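Local structure of tumour necrosis factor receptor (Ectromelia virus, 3ON9) at residues N14-N19 against D60-S65; S25-S30 against I52-S57; L38-T43 against I83-K88; E111-V116 against V142-S147; N122-I127 against Y148-D153. The protein probably blunts host immune defence as a virus-encoded decoy receptor, CrmD, for TNF and chemokines, the latter sequestered by the SECRET domain that this chain comprises. All coordinates share one frame; numbering follows the deposited sequence.

Contact 1: residues N14-N19 against D60-S65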
# COMPACT_ATOMS: atom_id res chain seq x y z
N ASN A 14 2.68 4.30 5.27
CA ASN A 14 2.76 5.17 6.44
C ASN A 14 3.64 6.36 6.12
O ASN A 14 4.66 6.21 5.47
CB ASN A 14 3.26 4.38 7.65
CG ASN A 14 2.35 3.23 8.00
OD1 ASN A 14 1.14 3.32 7.80
ND2 ASN A 14 2.91 2.13 8.48
N MET A 15 3.22 7.56 6.53
CA MET A 15 3.82 8.78 6.02
C MET A 15 3.99 9.85 7.09
O MET A 15 3.14 10.01 7.95
CB MET A 15 2.95 9.36 4.89
CG MET A 15 2.74 8.39 3.73
SD MET A 15 1.72 9.09 2.42
CE MET A 15 0.11 9.05 3.21
N TYR A 16 5.10 10.59 7.02
CA TYR A 16 5.32 11.71 7.92
C TYR A 16 6.21 12.73 7.22
O TYR A 16 7.18 12.35 6.58
CB TYR A 16 6.01 11.23 9.20
CG TYR A 16 6.07 12.29 10.27
CD1 TYR A 16 5.08 12.37 11.24
CD2 TYR A 16 7.09 13.22 10.28
CE1 TYR A 16 5.11 13.36 12.20
CE2 TYR A 16 7.13 14.21 11.25
CZ TYR A 16 6.14 14.27 12.20
OH TYR A 16 6.19 15.25 13.16
N PRO A 17 5.88 14.02 7.33
CA PRO A 17 4.69 14.57 7.97
C PRO A 17 3.57 14.82 6.96
O PRO A 17 3.85 15.12 5.79
CB PRO A 17 5.16 15.94 8.47
CG PRO A 17 6.31 16.32 7.54
CD PRO A 17 6.75 15.08 6.78
N VAL A 18 2.33 14.70 7.40
CA VAL A 18 1.20 15.12 6.58
C VAL A 18 0.54 16.34 7.20
O VAL A 18 0.57 16.52 8.43
CB VAL A 18 0.15 14.00 6.32
CG1 VAL A 18 0.80 12.84 5.57
CG2 VAL A 18 -0.49 13.52 7.62
N ASN A 19 -0.02 17.19 6.35
CA ASN A 19 -0.65 18.43 6.79
C ASN A 19 -2.16 18.42 6.60
O ASN A 19 -2.84 19.35 7.04
CB ASN A 19 -0.07 19.60 6.00
CG ASN A 19 1.41 19.75 6.19
OD1 ASN A 19 1.87 20.06 7.29
ND2 ASN A 19 2.17 19.52 5.12
N ASP A 60 -1.91 13.82 14.63
CA ASP A 60 -1.07 14.99 14.42
C ASP A 60 -0.58 15.07 12.97
O ASP A 60 -1.37 15.40 12.08
CB ASP A 60 0.07 15.06 15.44
CG ASP A 60 0.69 16.44 15.54
OD1 ASP A 60 0.09 17.43 15.07
OD2 ASP A 60 1.79 16.54 16.10
N LYS A 61 0.69 14.78 12.73
CA LYS A 61 1.21 14.84 11.36
C LYS A 61 1.59 13.46 10.85
O LYS A 61 2.25 13.34 9.82
CB LYS A 61 2.41 15.78 11.27
CG LYS A 61 2.10 17.24 11.60
CD LYS A 61 3.38 18.07 11.49
CE LYS A 61 3.08 19.56 11.53
NZ LYS A 61 2.79 20.03 12.91
N LEU A 62 1.17 12.42 11.57
CA LEU A 62 1.50 11.04 11.23
C LEU A 62 0.30 10.35 10.59
O LEU A 62 -0.77 10.31 11.18
CB LEU A 62 1.91 10.26 12.49
CG LEU A 62 2.15 8.76 12.34
CD1 LEU A 62 3.36 8.50 11.45
CD2 LEU A 62 2.34 8.13 13.72
N ALA A 63 0.50 9.78 9.41
CA ALA A 63 -0.59 9.10 8.71
C ALA A 63 -0.32 7.61 8.52
O ALA A 63 0.80 7.21 8.22
CB ALA A 63 -0.82 9.74 7.36
N THR A 64 -1.36 6.80 8.71
CA THR A 64 -1.34 5.43 8.23
C THR A 64 -2.43 5.32 7.17
O THR A 64 -3.48 5.92 7.30
CB THR A 64 -1.55 4.38 9.35
OG1 THR A 64 -1.39 3.06 8.81
CG2 THR A 64 -2.93 4.51 9.98
N SER A 65 -2.16 4.57 6.11
CA SER A 65 -3.10 4.45 5.00
C SER A 65 -2.92 3.10 4.35
O SER A 65 -1.94 2.41 4.61
CB SER A 65 -2.88 5.59 3.99
OG SER A 65 -1.65 5.44 3.28
O HOH W 1 -1.75 17.06 9.84
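M15 and A63 face each other as an antiparallel hydrogen-bonded pair: M15 N reaches A63 O at 3.0 Å, and A63 N returns to M15 O at 3.0 Å along an almost straight bond (173°). Past the end of the strand, the cis peptide bond before P17 bends the chain, yet V18 N still finds K61 O at 2.8 Å. P17 CA also approaches that carbonyl, lying 3.3 Å from K61 O in a CA-H...O contact. Just beyond, a water donates to both V18 O and D60 O.

The side chains fill in around this ladder. V18 CG2 lies 3.8 Å from A63 CB, alanine being short enough to let the branched valine settle over its strand. Y16 has CG anti to the backbone N (chi1 -170°), which swings its ring beside the other chain: L62 CA sits at the ring edge, and Y16 CE1 is 3.7 Å from K61 CB. Farther out, L38 and Y56 touch both M15 and V18, and S121 OG bonds to Y16 O.

Main-chain bonds thus join the two segments, while their apolar groups M15, V18 and A63 turn inward and the charged end of K61 leads outward.

Contact 2: residues S25-S30 against I52-S57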
# COMPACT_ATOMS: atom_id res chain seq x y z
N SER A 25 -11.31 8.97 -2.02
CA SER A 25 -10.93 7.65 -2.51
C SER A 25 -11.66 7.26 -3.78
O SER A 25 -12.87 7.49 -3.92
CB SER A 25 -11.23 6.59 -1.45
OG SER A 25 -11.17 5.28 -2.01
N SER A 26 -10.94 6.62 -4.69
CA SER A 26 -11.57 6.00 -5.85
C SER A 26 -10.95 4.66 -6.18
O SER A 26 -9.84 4.59 -6.72
CB SER A 26 -11.52 6.92 -7.07
OG SER A 26 -12.01 6.21 -8.20
N ILE A 27 -11.66 3.59 -5.86
CA ILE A 27 -11.16 2.24 -6.10
C ILE A 27 -11.49 1.78 -7.51
O ILE A 27 -12.46 2.23 -8.11
CB ILE A 27 -11.67 1.26 -5.02
CG1 ILE A 27 -11.00 1.59 -3.67
CG2 ILE A 27 -11.35 -0.18 -5.39
CD1 ILE A 27 -11.45 0.71 -2.52
N GLY A 28 -10.65 0.91 -8.06
CA GLY A 28 -10.84 0.41 -9.41
C GLY A 28 -9.53 -0.17 -9.91
O GLY A 28 -8.66 -0.53 -9.11
N SER A 29 -9.39 -0.25 -11.23
CA SER A 29 -8.18 -0.75 -11.86
C SER A 29 -6.95 0.01 -11.40
O SER A 29 -5.87 -0.57 -11.21
CB SER A 29 -8.33 -0.62 -13.38
OG SER A 29 -9.29 -1.56 -13.85
N SER A 30 -7.11 1.32 -11.24
CA SER A 30 -6.07 2.17 -10.66
C SER A 30 -6.70 2.86 -9.46
O SER A 30 -7.41 3.86 -9.60
CB SER A 30 -5.57 3.18 -11.70
OG SER A 30 -4.54 4.01 -11.17
N ILE A 52 -11.06 -4.01 -2.19
CA ILE A 52 -12.41 -3.63 -1.77
C ILE A 52 -12.46 -2.48 -0.79
O ILE A 52 -13.53 -1.89 -0.59
CB ILE A 52 -13.16 -4.81 -1.11
CG1 ILE A 52 -12.41 -5.32 0.12
CG2 ILE A 52 -13.42 -5.94 -2.13
CD1 ILE A 52 -13.14 -6.42 0.85
N GLY A 53 -11.34 -2.15 -0.17
CA GLY A 53 -11.38 -1.13 0.86
C GLY A 53 -10.08 -0.39 0.97
O GLY A 53 -9.03 -0.87 0.54
N ASP A 54 -10.15 0.80 1.56
CA ASP A 54 -8.95 1.57 1.85
C ASP A 54 -9.14 2.46 3.05
O ASP A 54 -10.24 2.53 3.60
CB ASP A 54 -8.47 2.36 0.63
CG ASP A 54 -9.51 3.30 0.07
OD1 ASP A 54 -10.46 3.69 0.79
OD2 ASP A 54 -9.37 3.63 -1.12
N TYR A 55 -8.07 3.13 3.47
CA TYR A 55 -8.16 3.98 4.64
C TYR A 55 -7.01 4.97 4.66
O TYR A 55 -6.01 4.77 3.99
CB TYR A 55 -8.17 3.14 5.93
CG TYR A 55 -6.98 2.22 6.09
CD1 TYR A 55 -5.83 2.65 6.76
CD2 TYR A 55 -6.99 0.94 5.56
CE1 TYR A 55 -4.74 1.82 6.91
CE2 TYR A 55 -5.90 0.10 5.70
CZ TYR A 55 -4.78 0.54 6.37
OH TYR A 55 -3.69 -0.30 6.51
N TYR A 56 -7.19 6.05 5.42
CA TYR A 56 -6.19 7.09 5.60
C TYR A 56 -6.57 7.78 6.91
O TYR A 56 -7.63 8.39 7.02
CB TYR A 56 -6.23 8.08 4.41
CG TYR A 56 -5.36 9.30 4.58
CD1 TYR A 56 -4.01 9.27 4.22
CD2 TYR A 56 -5.87 10.49 5.09
CE1 TYR A 56 -3.20 10.40 4.39
CE2 TYR A 56 -5.08 11.61 5.26
CZ TYR A 56 -3.74 11.56 4.89
OH TYR A 56 -2.95 12.68 5.04
N SER A 57 -5.71 7.64 7.91
CA SER A 57 -6.04 8.09 9.25
C SER A 57 -4.82 8.75 9.87
O SER A 57 -3.69 8.25 9.74
CB SER A 57 -6.51 6.90 10.10
OG SER A 57 -6.99 7.34 11.35
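I27 pushes the end of its side chain against the peptide joining I52 and G53, with I27 CD1 3.7 Å from G53 N and 3.8 Å from I52 C. Its extended chain gives it this reach, and on the way I27 CG1 passes 3.6 Å from D54 OD2, the two side chains approaching from opposite directions. The polar half of the contact is one short bond: S25 OG donates to D54 OD2 at 2.6 Å, entering by the syn lone pair of that oxygen, on the side of OD1. The serine hydroxyl stands anti to the backbone N (chi1 166°), and D54 holds CG between its own backbone N and carbonyl carbon (chi1 56°), which stands the carboxylate up from the strand toward S25.

Strand 24-26 is an outermost strand of the six-stranded sheet and strand 51-59 of the five-stranded one, which makes this a bridge between the two layers of the beta sandwich at one margin. I52 and G53 together face F68, a classic beta bulge in the second strand, and the slim glycine sits at the bulge where I27 meets the main chain. F67 of the same sheet and I33 of the other also touch D54. D54 is only partly exposed, and the S25 hydroxyl would probably help to stabilise its negative charge.

Contact 3: residues L38-T43 against I83-K88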
# COMPACT_ATOMS: atom_id res chain seq x y z
N LEU A 38 -0.99 14.94 -1.36
CA LEU A 38 -0.41 13.62 -1.63
C LEU A 38 -1.41 12.73 -2.34
O LEU A 38 -2.58 12.72 -1.96
CB LEU A 38 0.02 12.94 -0.32
CG LEU A 38 1.36 13.35 0.27
CD1 LEU A 38 1.41 13.09 1.77
CD2 LEU A 38 2.50 12.64 -0.44
N THR A 39 -0.97 11.99 -3.35
CA THR A 39 -1.84 11.00 -3.97
C THR A 39 -1.12 9.66 -3.97
O THR A 39 0.06 9.57 -4.32
CB THR A 39 -2.19 11.36 -5.42
OG1 THR A 39 -2.82 12.65 -5.46
CG2 THR A 39 -3.16 10.31 -6.02
N ILE A 40 -1.83 8.62 -3.53
CA ILE A 40 -1.31 7.26 -3.58
C ILE A 40 -2.10 6.50 -4.62
O ILE A 40 -3.33 6.40 -4.52
CB ILE A 40 -1.43 6.56 -2.22
CG1 ILE A 40 -0.78 7.40 -1.12
CG2 ILE A 40 -0.81 5.16 -2.30
CD1 ILE A 40 -1.10 6.91 0.29
N THR A 41 -1.40 5.96 -5.62
CA THR A 41 -2.02 5.26 -6.74
C THR A 41 -1.54 3.81 -6.79
O THR A 41 -0.34 3.52 -6.85
CB THR A 41 -1.69 5.95 -8.09
OG1 THR A 41 -2.13 7.31 -8.04
CG2 THR A 41 -2.37 5.23 -9.26
N LEU A 42 -2.51 2.90 -6.74
CA LEU A 42 -2.25 1.47 -6.73
C LEU A 42 -2.82 0.77 -7.97
O LEU A 42 -4.01 0.88 -8.26
CB LEU A 42 -2.90 0.85 -5.49
CG LEU A 42 -3.03 -0.68 -5.49
CD1 LEU A 42 -1.68 -1.38 -5.33
CD2 LEU A 42 -3.99 -1.09 -4.39
N THR A 43 -1.99 0.03 -8.68
CA THR A 43 -2.50 -0.91 -9.68
C THR A 43 -2.20 -2.36 -9.28
O THR A 43 -1.36 -2.63 -8.42
CB THR A 43 -2.01 -0.62 -11.11
OG1 THR A 43 -0.60 -0.82 -11.19
CG2 THR A 43 -2.35 0.81 -11.53
N ILE A 83 1.82 -5.68 -8.46
CA ILE A 83 1.37 -4.56 -7.64
C ILE A 83 2.28 -3.36 -7.89
O ILE A 83 3.48 -3.44 -7.66
CB ILE A 83 1.41 -4.91 -6.14
CG1 ILE A 83 0.39 -6.00 -5.82
CG2 ILE A 83 1.15 -3.67 -5.29
CD1 ILE A 83 -1.08 -5.56 -5.91
N ASN A 84 1.71 -2.27 -8.40
CA ASN A 84 2.47 -1.03 -8.56
C ASN A 84 1.87 0.03 -7.66
O ASN A 84 0.65 0.16 -7.55
CB ASN A 84 2.46 -0.52 -10.00
CG ASN A 84 3.19 -1.44 -10.96
OD1 ASN A 84 4.15 -2.13 -10.58
ND2 ASN A 84 2.75 -1.45 -12.22
N LEU A 85 2.73 0.81 -7.03
CA LEU A 85 2.28 1.82 -6.09
C LEU A 85 3.11 3.06 -6.31
O LEU A 85 4.33 2.98 -6.38
CB LEU A 85 2.52 1.31 -4.67
CG LEU A 85 1.85 2.05 -3.53
CD1 LEU A 85 0.32 1.91 -3.63
CD2 LEU A 85 2.36 1.49 -2.20
N GLU A 86 2.46 4.21 -6.43
CA GLU A 86 3.15 5.47 -6.57
C GLU A 86 2.64 6.45 -5.53
O GLU A 86 1.42 6.59 -5.35
CB GLU A 86 2.93 6.05 -7.97
CG GLU A 86 3.49 7.46 -8.16
CD GLU A 86 2.82 8.21 -9.31
OE1 GLU A 86 3.41 8.26 -10.41
OE2 GLU A 86 1.69 8.73 -9.12
N ILE A 87 3.56 7.09 -4.82
CA ILE A 87 3.22 8.16 -3.90
C ILE A 87 3.65 9.48 -4.53
O ILE A 87 4.85 9.71 -4.76
CB ILE A 87 3.90 7.96 -2.52
CG1 ILE A 87 3.43 6.65 -1.86
CG2 ILE A 87 3.61 9.15 -1.59
CD1 ILE A 87 4.14 5.38 -2.33
N LYS A 88 2.68 10.34 -4.82
CA LYS A 88 2.93 11.59 -5.56
C LYS A 88 2.74 12.82 -4.68
O LYS A 88 1.63 13.09 -4.23
CB LYS A 88 2.02 11.66 -6.80
CG LYS A 88 1.94 13.04 -7.47
CD LYS A 88 3.30 13.48 -8.02
CE LYS A 88 3.16 14.56 -9.09
NZ LYS A 88 2.40 15.76 -8.61
O HOH W 2 -0.13 8.85 -7.20
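I40 and L85 lie side by side because their torsions send matching branches the same way: chi1 of -54° at I40 sets CG1 anti to the carbonyl carbon and leaves CG2 anti to the backbone N, as is L85 CG (chi1 -166°), and I40 CG2 meets L85 CD1 at 3.7 Å. At one end L42 CD1 crosses to I83 CG2 at 3.6 Å; at the other L38 CD2 rests 3.8 Å from I87 CG2. Aliphatic residues suit this face, for I40 and L85 both touch I13 of the opposing sheet.

The backbones form an antiparallel ladder within the six-stranded sheet of the sandwich. T39 with K88, T41 with E86, and T43 with N84 are hydrogen-bonded pairs, each joined by two bonds; I40 with I87 and L42 with L85 are the non-hydrogen-bonded pairs between them. Alternation of the chain puts the threonines, N84, E86 and K88 on the face turned away from the core, where polar ends can meet solvent and beta-branched threonine is well suited to an extended backbone.

On the polar face a water sits 2.7 Å from T41 OG1 and 2.6 Å from E86 OE2, and a weak bond from it touches T39 O, though it has too few protons for every acceptor in reach. T39 OG1 itself bonds to S34 OG, and T43 OG1 packs 3.3 Å from N84 CB.

Contact 4: residues E111-V116 against V142-S147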
# COMPACT_ATOMS: atom_id res chain seq x y z
N GLU A 111 6.37 -6.55 -7.57
CA GLU A 111 5.90 -5.26 -7.10
C GLU A 111 6.92 -4.15 -7.34
O GLU A 111 8.13 -4.39 -7.38
CB GLU A 111 5.43 -5.33 -5.64
CG GLU A 111 6.36 -5.99 -4.65
CD GLU A 111 6.48 -7.51 -4.81
OE1 GLU A 111 5.46 -8.23 -4.96
OE2 GLU A 111 7.62 -7.97 -4.77
N THR A 112 6.40 -2.94 -7.56
CA THR A 112 7.24 -1.75 -7.66
C THR A 112 6.60 -0.64 -6.86
O THR A 112 5.37 -0.50 -6.83
CB THR A 112 7.43 -1.26 -9.10
OG1 THR A 112 6.25 -0.59 -9.56
CG2 THR A 112 7.79 -2.42 -10.02
N VAL A 113 7.45 0.12 -6.18
CA VAL A 113 7.01 1.24 -5.37
C VAL A 113 7.83 2.45 -5.78
O VAL A 113 9.06 2.39 -5.82
CB VAL A 113 7.23 0.97 -3.88
CG1 VAL A 113 6.94 2.23 -3.07
CG2 VAL A 113 6.35 -0.21 -3.43
N THR A 114 7.13 3.53 -6.11
CA THR A 114 7.74 4.74 -6.64
C THR A 114 7.31 5.93 -5.80
O THR A 114 6.18 5.96 -5.33
CB THR A 114 7.28 4.98 -8.09
OG1 THR A 114 7.85 3.98 -8.94
CG2 THR A 114 7.70 6.37 -8.57
N VAL A 115 8.19 6.91 -5.65
CA VAL A 115 7.83 8.16 -4.97
C VAL A 115 8.21 9.33 -5.88
O VAL A 115 9.24 9.27 -6.57
CB VAL A 115 8.49 8.28 -3.58
CG1 VAL A 115 10.02 8.16 -3.68
CG2 VAL A 115 8.09 9.58 -2.91
N VAL A 116 7.37 10.36 -5.91
CA VAL A 116 7.60 11.54 -6.75
C VAL A 116 7.62 12.78 -5.86
O VAL A 116 6.60 13.20 -5.32
CB VAL A 116 6.51 11.67 -7.87
CG1 VAL A 116 6.93 12.74 -8.87
CG2 VAL A 116 6.29 10.33 -8.59
N VAL A 142 6.63 -7.59 1.77
CA VAL A 142 7.57 -6.78 1.00
C VAL A 142 7.62 -5.39 1.63
O VAL A 142 6.62 -4.66 1.60
CB VAL A 142 7.16 -6.67 -0.48
CG1 VAL A 142 8.29 -6.04 -1.28
CG2 VAL A 142 6.80 -8.05 -1.05
N ALA A 143 8.75 -5.04 2.23
CA ALA A 143 8.84 -3.81 3.02
C ALA A 143 9.78 -2.78 2.42
O ALA A 143 10.84 -3.12 1.89
CB ALA A 143 9.25 -4.12 4.48
N TYR A 144 9.37 -1.51 2.45
CA TYR A 144 10.18 -0.41 1.95
C TYR A 144 10.21 0.70 2.99
O TYR A 144 9.19 0.99 3.63
CB TYR A 144 9.57 0.18 0.67
CG TYR A 144 9.25 -0.80 -0.44
CD1 TYR A 144 10.03 -0.84 -1.58
CD2 TYR A 144 8.15 -1.64 -0.36
CE1 TYR A 144 9.74 -1.73 -2.61
CE2 TYR A 144 7.84 -2.52 -1.38
CZ TYR A 144 8.64 -2.55 -2.51
OH TYR A 144 8.36 -3.42 -3.54
N HIS A 145 11.37 1.34 3.15
CA HIS A 145 11.50 2.45 4.09
C HIS A 145 12.46 3.51 3.55
O HIS A 145 13.59 3.18 3.18
CB HIS A 145 12.06 1.96 5.44
CG HIS A 145 11.32 0.79 6.01
ND1 HIS A 145 10.03 0.90 6.50
CD2 HIS A 145 11.68 -0.50 6.18
CE1 HIS A 145 9.63 -0.28 6.94
NE2 HIS A 145 10.62 -1.15 6.76
N THR A 146 12.03 4.77 3.51
CA THR A 146 12.94 5.85 3.09
C THR A 146 13.81 6.37 4.22
O THR A 146 14.86 6.97 3.97
CB THR A 146 12.18 7.04 2.48
OG1 THR A 146 11.33 7.65 3.47
CG2 THR A 146 11.34 6.58 1.29
N SER A 147 13.37 6.17 5.45
CA SER A 147 14.07 6.68 6.62
C SER A 147 13.74 5.80 7.81
O SER A 147 13.52 4.60 7.66
CB SER A 147 13.69 8.14 6.87
OG SER A 147 14.51 8.74 7.87
O HOH W 3 10.12 -3.80 -5.64
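The strand bearing E111 and V113 and the strand bearing V142 and Y144 run in nearly the same direction, 16° apart, with their short axes 9.5 Å from each other at closest, too far for backbone bonds, so side chains and a water span the gap.

V113 and Y144 come from opposite directions and meet in a CH-pi contact. V113 CG2 stands over one face of the Y144 ring, 3.6 Å from its centroid and 20° off the ring normal, shifted toward the rim, 3.4 Å from both Y144 CZ and CE2. Valine presents a compact methyl that fits a flat face. Y144 carries CG anti to its carbonyl carbon (chi1 -52°), and the long side chain delivers its hydroxyl to the opposite strand: Y144 OH is 3.4 Å from E111 CG. A water at the ring edge, in its plane, lies 2.8 Å from Y144 OH and donates to E111 O at 2.7 Å, tying the phenol to the facing backbone without a direct bond.

E111 turns back at chi2, and its carboxylate carbon CD comes 3.8 Å from V142 CG2. Its OE1 is hydrogen-bonded to Y129 OH and to H109 ND1, partners that would probably steady its charge. V125 and I127 touch V113 from the five-stranded sheet, and L98 and P100 touch Y144.

Strand 110-116 belongs to the six-stranded sheet and strand 140-145 to the five-stranded one: this is face-to-face packing across the core of a beta sandwich, the fold of this SECRET domain.

Contact 5: residues N122-I127 against Y148-D153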
# COMPACT_ATOMS: atom_id res chain seq x y z
N ASN A 122 9.54 10.63 6.22
CA ASN A 122 9.49 9.19 6.41
C ASN A 122 8.38 8.60 5.56
O ASN A 122 7.27 9.11 5.58
CB ASN A 122 9.18 8.80 7.87
CG ASN A 122 10.08 9.49 8.88
OD1 ASN A 122 10.02 10.70 9.07
ND2 ASN A 122 10.90 8.69 9.58
N LEU A 123 8.70 7.54 4.82
CA LEU A 123 7.72 6.84 4.01
C LEU A 123 7.98 5.36 4.15
O LEU A 123 9.08 4.89 3.84
CB LEU A 123 7.85 7.26 2.54
CG LEU A 123 7.07 6.45 1.50
CD1 LEU A 123 5.56 6.43 1.83
CD2 LEU A 123 7.31 6.99 0.09
N ASP A 124 6.98 4.62 4.63
CA ASP A 124 7.08 3.17 4.76
C ASP A 124 5.99 2.56 3.91
O ASP A 124 4.84 3.02 3.94
CB ASP A 124 6.86 2.73 6.22
CG ASP A 124 7.82 3.37 7.19
OD1 ASP A 124 9.03 3.40 6.91
OD2 ASP A 124 7.36 3.81 8.25
N VAL A 125 6.33 1.51 3.17
CA VAL A 125 5.35 0.76 2.40
C VAL A 125 5.48 -0.72 2.73
O VAL A 125 6.59 -1.25 2.81
CB VAL A 125 5.55 0.98 0.90
CG1 VAL A 125 4.63 0.08 0.09
CG2 VAL A 125 5.29 2.44 0.57
N TYR A 126 4.34 -1.38 2.95
CA TYR A 126 4.31 -2.83 3.06
C TYR A 126 3.31 -3.39 2.07
O TYR A 126 2.16 -2.96 2.03
CB TYR A 126 3.93 -3.27 4.47
CG TYR A 126 4.72 -2.61 5.57
CD1 TYR A 126 5.93 -3.14 6.03
CD2 TYR A 126 4.27 -1.44 6.16
CE1 TYR A 126 6.65 -2.51 7.04
CE2 TYR A 126 4.98 -0.81 7.16
CZ TYR A 126 6.16 -1.35 7.60
OH TYR A 126 6.84 -0.69 8.62
N ILE A 127 3.76 -4.35 1.27
CA ILE A 127 2.86 -5.09 0.40
C ILE A 127 2.91 -6.53 0.88
O ILE A 127 3.96 -7.17 0.86
CB ILE A 127 3.32 -5.01 -1.06
CG1 ILE A 127 3.35 -3.54 -1.49
CG2 ILE A 127 2.35 -5.82 -1.96
CD1 ILE A 127 4.01 -3.30 -2.82
N TYR A 148 13.71 6.40 9.00
CA TYR A 148 13.34 5.66 10.20
C TYR A 148 11.93 5.12 10.04
O TYR A 148 11.06 5.77 9.44
CB TYR A 148 13.43 6.54 11.45
CG TYR A 148 14.82 7.07 11.70
CD1 TYR A 148 15.83 6.23 12.14
CD2 TYR A 148 15.12 8.41 11.49
CE1 TYR A 148 17.12 6.70 12.37
CE2 TYR A 148 16.39 8.90 11.72
CZ TYR A 148 17.39 8.04 12.16
OH TYR A 148 18.66 8.53 12.39
N ILE A 149 11.72 3.92 10.57
CA ILE A 149 10.44 3.23 10.44
C ILE A 149 9.41 3.79 11.42
O ILE A 149 9.63 3.81 12.63
CB ILE A 149 10.61 1.72 10.68
CG1 ILE A 149 11.65 1.16 9.71
CG2 ILE A 149 9.27 1.00 10.54
CD1 ILE A 149 11.98 -0.29 9.95
N LEU A 150 8.28 4.24 10.87
CA LEU A 150 7.22 4.86 11.67
C LEU A 150 6.43 3.84 12.48
O LEU A 150 6.12 2.75 12.00
CB LEU A 150 6.25 5.60 10.74
CG LEU A 150 6.87 6.75 9.95
CD1 LEU A 150 5.93 7.19 8.81
CD2 LEU A 150 7.24 7.91 10.89
N ASN A 151 6.12 4.21 13.72
CA ASN A 151 5.20 3.42 14.53
C ASN A 151 3.80 4.01 14.39
O ASN A 151 3.55 5.14 14.83
CB ASN A 151 5.64 3.42 16.00
CG ASN A 151 4.77 2.55 16.87
OD1 ASN A 151 3.87 1.86 16.39
ND2 ASN A 151 5.04 2.57 18.18
N VAL A 152 2.90 3.25 13.76
CA VAL A 152 1.52 3.67 13.62
C VAL A 152 0.58 2.73 14.34
O VAL A 152 -0.63 2.72 14.08
CB VAL A 152 1.10 3.77 12.13
CG1 VAL A 152 1.87 4.88 11.43
CG2 VAL A 152 1.29 2.43 11.44
N ASP A 153 1.11 1.93 15.27
CA ASP A 153 0.27 1.02 16.03
C ASP A 153 -0.93 1.74 16.63
O ASP A 153 -0.82 2.86 17.14
CB ASP A 153 1.05 0.38 17.18
CG ASP A 153 2.06 -0.66 16.70
OD1 ASP A 153 2.16 -0.90 15.48
OD2 ASP A 153 2.75 -1.23 17.57
O HOH W 4 10.61 5.69 6.67
O HOH W 5 5.72 2.03 9.37
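D124 and N122 grip the main chain of Y148-L150 with two direct hydrogen bonds. L150 N donates to D124 OD2 at 2.8 Å (160°), meeting the carboxylate on its syn side, and N122 ND2 donates to Y148 O at 2.9 Å (168°), that oxygen lying in the amide plane. Strand 122-130 belongs to the five-stranded sheet of the beta sandwich; N122, D124 and Y126 project from the sheet's outer face, and the loop that follows strand 140-145 runs across them.

Two waters extend the grip. One donates to D124 OD2 at 2.7 Å and to L150 O at 2.8 Å, so both of its protons are spoken for; it accepts from Y126 OH at 3.0 Å while lying in the plane of that ring, at its edge. The other sits among D124 OD1, Y148 O and, weakly, L123 N. D124 OD1 is also bonded to H145 ND1, a second partner that positions the carboxylate and probably helps to stabilise its charge. A short acidic side chain suits the place, since each oxygen serves a different partner set.

Packing surrounds these polar groups. D124 and L150 meet with L150 CB close to OD2, while L150 CD2 reaches N122 CB at 3.7 Å; L150 also touches L62. I149 CG2 touches Y126 OH at 3.5 Å, the two side chains crossing at about a right angle. Farther along, an Asx turn shapes the loop: D153 N donates to N151 OD1 at 3.0 Å.

In the fold
From the N terminus, contact 1 opens at 14-19 and closes a long loop at 60-65, pairing strands 8-16 and 62-69 of the five-stranded sheet. Contact 2 (25-30 to 52-57) lies wholly within that loop and links the sheets at one margin. Contact 3 starts inside both, at 38-43, but closes only at 83-88, so it crosses them while building the six-stranded sheet. Later in the chain, contact 4 (111-116 to 142-147) joins the two sheets face to face and is crossed by contact 5 (122-127 to 148-153), which holds a loop against the outside. Probable backbone hydrogen bonds link contact 1 with contacts 2 and 5, contact 3 with 4, and contact 4 with 5.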